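Side-chain contacts in tryptophanyl-tRNA synthetase (PDB 2EL7), which probably catalyses the ATP-dependent attachment of tryptophan to its cognate tRNA, as a homodimeric class I aminoacyl-tRNA synthetase: residues 277-280 with 281-284; 104-107 with 108-111. All coordinates share one frame; numbering follows the deposited sequence.

Contact 1 of 2, residues 277-280 with 281-284; sequences HLME and ALRP
E280 and R283 lie side by side on one flank of the helix and point the same way. The carboxylate meets the aliphatic part of the arginine: OE1 of E280 is 3.4 Å from CD of R283. The opposite charges lie near each other but form no salt bridge: E280 OE2 stays 4.1 Å from R283 NE and well out of the guanidinium plane. Both chains start with CG anti to the backbone N (chi1 -175° for E280, -170° for R283). E280 then bends at chi2, which brings its carboxylate alongside the arginine. On another flank, CD1 of L282 packs 4.2 Å from CG of L278 and loosely on SD of M279. Both segments lie on the long helix 267-294 of the C-terminal helical part, and the paired residues are about one turn apart. The carbonyl O of L278 accepts from two amides, N of L282 at 3.2 Å and N of A281 at 3.0 Å. P284 has no N-H to give, and its CD rests 3.6 Å from E280 O at the kink. Further out, I213 of helix 210-218 touches both L278 and L282, and F247 of helix 239-247 touches L278 and A281. R283 also has a long, weak ion pair with E287.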
loop_
_atom_site.group_PDB
_atom_site.type_symbol
_atom_site.label_atom_id
_atom_site.label_comp_id
_atom_site.label_asym_id
_atom_site.label_seq_id
_atom_site.Cartn_x
_atom_site.Cartn_y
_atom_site.Cartn_z
ATOM N N HIS A 277 37.241 28.527 -11.356
ATOM C CA HIS A 277 36.664 28.555 -10.017
ATOM C C HIS A 277 35.572 27.506 -9.882
ATOM O O HIS A 277 35.409 26.904 -8.823
ATOM C CB HIS A 277 36.130 29.958 -9.704
ATOM C CG HIS A 277 37.192 30.907 -9.240
ATOM N ND1 HIS A 277 37.430 31.166 -7.905
ATOM C CD2 HIS A 277 38.128 31.605 -9.927
ATOM C CE1 HIS A 277 38.466 31.980 -7.793
ATOM N NE2 HIS A 277 38.907 32.260 -9.004
ATOM N N LEU A 278 34.844 27.267 -10.966
ATOM C CA LEU A 278 33.793 26.277 -10.928
ATOM C C LEU A 278 34.398 24.888 -10.760
ATOM O O LEU A 278 33.987 24.160 -9.869
ATOM C CB LEU A 278 32.943 26.352 -12.193
ATOM C CG LEU A 278 31.894 25.252 -12.281
ATOM C CD1 LEU A 278 31.021 25.297 -11.035
ATOM C CD2 LEU A 278 31.076 25.418 -13.550
ATOM N N MET A 279 35.379 24.543 -11.596
ATOM C CA MET A 279 36.056 23.238 -11.549
ATOM C C MET A 279 36.773 22.997 -10.235
ATOM O O MET A 279 36.938 21.851 -9.799
ATOM C CB MET A 279 37.092 23.097 -12.670
ATOM C CG MET A 279 36.519 23.012 -14.083
ATOM S SD MET A 279 35.044 21.956 -14.160
ATOM C CE MET A 279 35.695 20.402 -13.615
ATOM N N GLU A 280 37.216 24.070 -9.602
ATOM C CA GLU A 280 37.902 23.923 -8.340
ATOM C C GLU A 280 36.892 23.607 -7.235
ATOM O O GLU A 280 37.226 22.948 -6.244
ATOM C CB GLU A 280 38.680 25.209 -8.010
ATOM C CG GLU A 280 39.544 25.127 -6.746
ATOM C CD GLU A 280 40.360 23.843 -6.687
ATOM O OE1 GLU A 280 40.950 23.453 -7.728
ATOM O OE2 GLU A 280 40.413 23.226 -5.598
ATOM N N ALA A 281 35.655 24.067 -7.407
ATOM C CA ALA A 281 34.614 23.833 -6.409
ATOM C C ALA A 281 34.140 22.383 -6.448
ATOM O O ALA A 281 33.903 21.773 -5.409
ATOM C CB ALA A 281 33.431 24.783 -6.644
ATOM N N LEU A 282 34.011 21.841 -7.655
ATOM C CA LEU A 282 33.562 20.470 -7.845
ATOM C C LEU A 282 34.678 19.446 -7.621
ATOM O O LEU A 282 34.412 18.285 -7.305
ATOM C CB LEU A 282 33.038 20.301 -9.256
ATOM C CG LEU A 282 32.119 21.390 -9.781
ATOM C CD1 LEU A 282 31.870 21.142 -11.272
ATOM C CD2 LEU A 282 30.819 21.401 -8.981
ATOM N N ARG A 283 35.920 19.875 -7.806
ATOM C CA ARG A 283 37.081 19.011 -7.645
ATOM C C ARG A 283 36.889 17.939 -6.570
ATOM O O ARG A 283 36.920 16.751 -6.879
ATOM C CB ARG A 283 38.318 19.866 -7.346
ATOM C CG ARG A 283 39.654 19.141 -7.379
ATOM C CD ARG A 283 40.786 20.107 -7.050
ATOM N NE ARG A 283 41.828 19.460 -6.268
ATOM C CZ ARG A 283 41.676 19.039 -5.009
ATOM N NH1 ARG A 283 40.515 19.204 -4.372
ATOM N NH2 ARG A 283 42.686 18.426 -4.388
ATOM N N PRO A 284 36.679 18.335 -5.302
ATOM C CA PRO A 284 36.487 17.359 -4.214
ATOM C C PRO A 284 35.283 16.418 -4.428
ATOM O O PRO A 284 35.306 15.252 -4.024
ATOM C CB PRO A 284 36.289 18.237 -2.972
ATOM C CG PRO A 284 36.920 19.543 -3.355
ATOM C CD PRO A 284 36.559 19.711 -4.799
#

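Contact 2 of 2, residues 104-107 with 108-111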
loop_
_atom_site.group_PDB
_atom_site.type_symbol
_atom_site.label_atom_id
_atom_site.label_comp_id
_atom_site.label_asym_id
_atom_site.label_seq_id
_atom_site.Cartn_x
_atom_site.Cartn_y
_atom_site.Cartn_z
ATOM N N GLY A 104 -11.435 13.395 -1.224
ATOM C CA GLY A 104 -11.409 14.788 -1.646
ATOM C C GLY A 104 -10.092 15.502 -1.390
ATOM O O GLY A 104 -9.617 16.244 -2.243
ATOM N N ASP A 105 -9.500 15.306 -0.221
ATOM C CA ASP A 105 -8.216 15.940 0.066
ATOM C C ASP A 105 -7.124 15.492 -0.911
ATOM O O ASP A 105 -6.191 16.251 -1.193
ATOM C CB ASP A 105 -7.761 15.627 1.495
ATOM C CG ASP A 105 -8.690 16.218 2.544
ATOM O OD1 ASP A 105 -8.646 15.732 3.701
ATOM O OD2 ASP A 105 -9.453 17.166 2.210
ATOM N N LEU A 106 -7.220 14.262 -1.423
ATOM C CA LEU A 106 -6.213 13.790 -2.369
ATOM C C LEU A 106 -6.497 14.319 -3.763
ATOM O O LEU A 106 -5.600 14.826 -4.433
ATOM C CB LEU A 106 -6.150 12.265 -2.389
ATOM C CG LEU A 106 -5.613 11.653 -1.101
ATOM C CD1 LEU A 106 -5.803 10.166 -1.117
ATOM C CD2 LEU A 106 -4.166 12.017 -0.950
ATOM N N THR A 107 -7.743 14.222 -4.201
ATOM C CA THR A 107 -8.084 14.709 -5.529
ATOM C C THR A 107 -7.768 16.205 -5.690
ATOM O O THR A 107 -7.527 16.679 -6.804
ATOM C CB THR A 107 -9.568 14.403 -5.858
ATOM O OG1 THR A 107 -10.424 15.040 -4.907
ATOM C CG2 THR A 107 -9.826 12.908 -5.760
ATOM N N ARG A 108 -7.703 16.941 -4.580
ATOM C CA ARG A 108 -7.396 18.367 -4.645
ATOM C C ARG A 108 -5.935 18.732 -4.439
ATOM O O ARG A 108 -5.604 19.920 -4.417
ATOM C CB ARG A 108 -8.225 19.149 -3.628
ATOM C CG ARG A 108 -9.681 19.111 -3.907
ATOM C CD ARG A 108 -10.469 19.870 -2.878
ATOM N NE ARG A 108 -11.732 19.180 -2.726
ATOM C CZ ARG A 108 -12.039 18.434 -1.680
ATOM N NH1 ARG A 108 -13.210 17.813 -1.625
ATOM N NH2 ARG A 108 -11.189 18.343 -0.670
ATOM N N MET A 109 -5.064 17.744 -4.250
ATOM C CA MET A 109 -3.649 18.061 -4.077
ATOM C C MET A 109 -3.224 18.655 -5.404
ATOM O O MET A 109 -3.577 18.138 -6.469
ATOM C CB MET A 109 -2.818 16.813 -3.788
ATOM C CG MET A 109 -3.193 16.109 -2.480
ATOM S SD MET A 109 -2.601 16.905 -0.985
ATOM C CE MET A 109 -0.779 16.683 -1.183
ATOM N N THR A 110 -2.479 19.750 -5.331
ATOM C CA THR A 110 -2.021 20.438 -6.505
ATOM C C THR A 110 -1.324 19.560 -7.532
ATOM O O THR A 110 -1.589 19.690 -8.720
ATOM C CB THR A 110 -1.063 21.561 -6.132
ATOM O OG1 THR A 110 -1.683 22.399 -5.163
ATOM C CG2 THR A 110 -0.707 22.393 -7.358
ATOM N N GLN A 111 -0.441 18.669 -7.093
ATOM C CA GLN A 111 0.289 17.855 -8.053
ATOM C C GLN A 111 -0.618 16.952 -8.838
ATOM O O GLN A 111 -0.577 16.947 -10.065
ATOM C CB GLN A 111 1.411 17.050 -7.377
ATOM C CG GLN A 111 2.637 17.903 -7.074
ATOM C CD GLN A 111 3.959 17.121 -7.143
ATOM O OE1 GLN A 111 4.183 16.319 -8.064
ATOM N NE2 GLN A 111 4.846 17.373 -6.190
#
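R108 folds back over the last turn of helix 103-107 and lays its guanidinium across the carbonyl of G104. O of G104 sits over one face of the group, offset toward its rim, 3.1 Å from NH2 of R108. The angle is too poor for a hydrogen bond. CG of R108 lies anti to the carbonyl carbon (chi1 -65°), and a bend at chi3 turns the chain end back along the helix. The carboxylate of D105 comes to the guanidinium edge instead. Its OD2 forms a long salt bridge to R108 NH2 at 3.6 Å, in the guanidinium plane, with the two planar groups 70° apart. A bound phosphate ion, probably from the crystallisation liquor, also lies close to D105. Two donors hold G104 O from the same face of its carbonyl plane. These are R108 N at 3.1 Å and the hydroxyl OG1 of T107 at 3.0 Å. With chi1 at 60°, OG1 of T107 is turned back to this carbonyl. A valine here, with no hydroxyl, would probably leave G104 O less firmly gripped, with R108 N as the one remaining donor of these two. M109 turns the other way: its CG packs 3.3 Å from D105 O, and its N bonds to L106 O at 3.0 Å. L106 reaches helix 124-139 and S124 of the second subunit, while M109 packs on Q153 and H154. M109 is at the N-cap position of the next helix. The arrangement is a short link between two helices, joining helix 103-107 to helix 110-115 near the subunit interface.

Overall arrangement
The two contacts lie on opposite sides of the chain's centre, their centres about 42 Å apart, and do not touch. Contact 1 stays within one long helix, whereas contact 2 joins the end of one short helix to the start of another. Both are partly buried: each has two buried apolar residues turned to neighbouring helices and a charged pair on a more open flank. The charged pairs are alike in kind but not in geometry: a long salt bridge in contact 2, only nearby charges in contact 1. Contact 2 also adds a side-chain hydroxyl bond to a backbone carbonyl. Contact 2 alone reaches the second subunit; no other chain of the assembly touches contact 1.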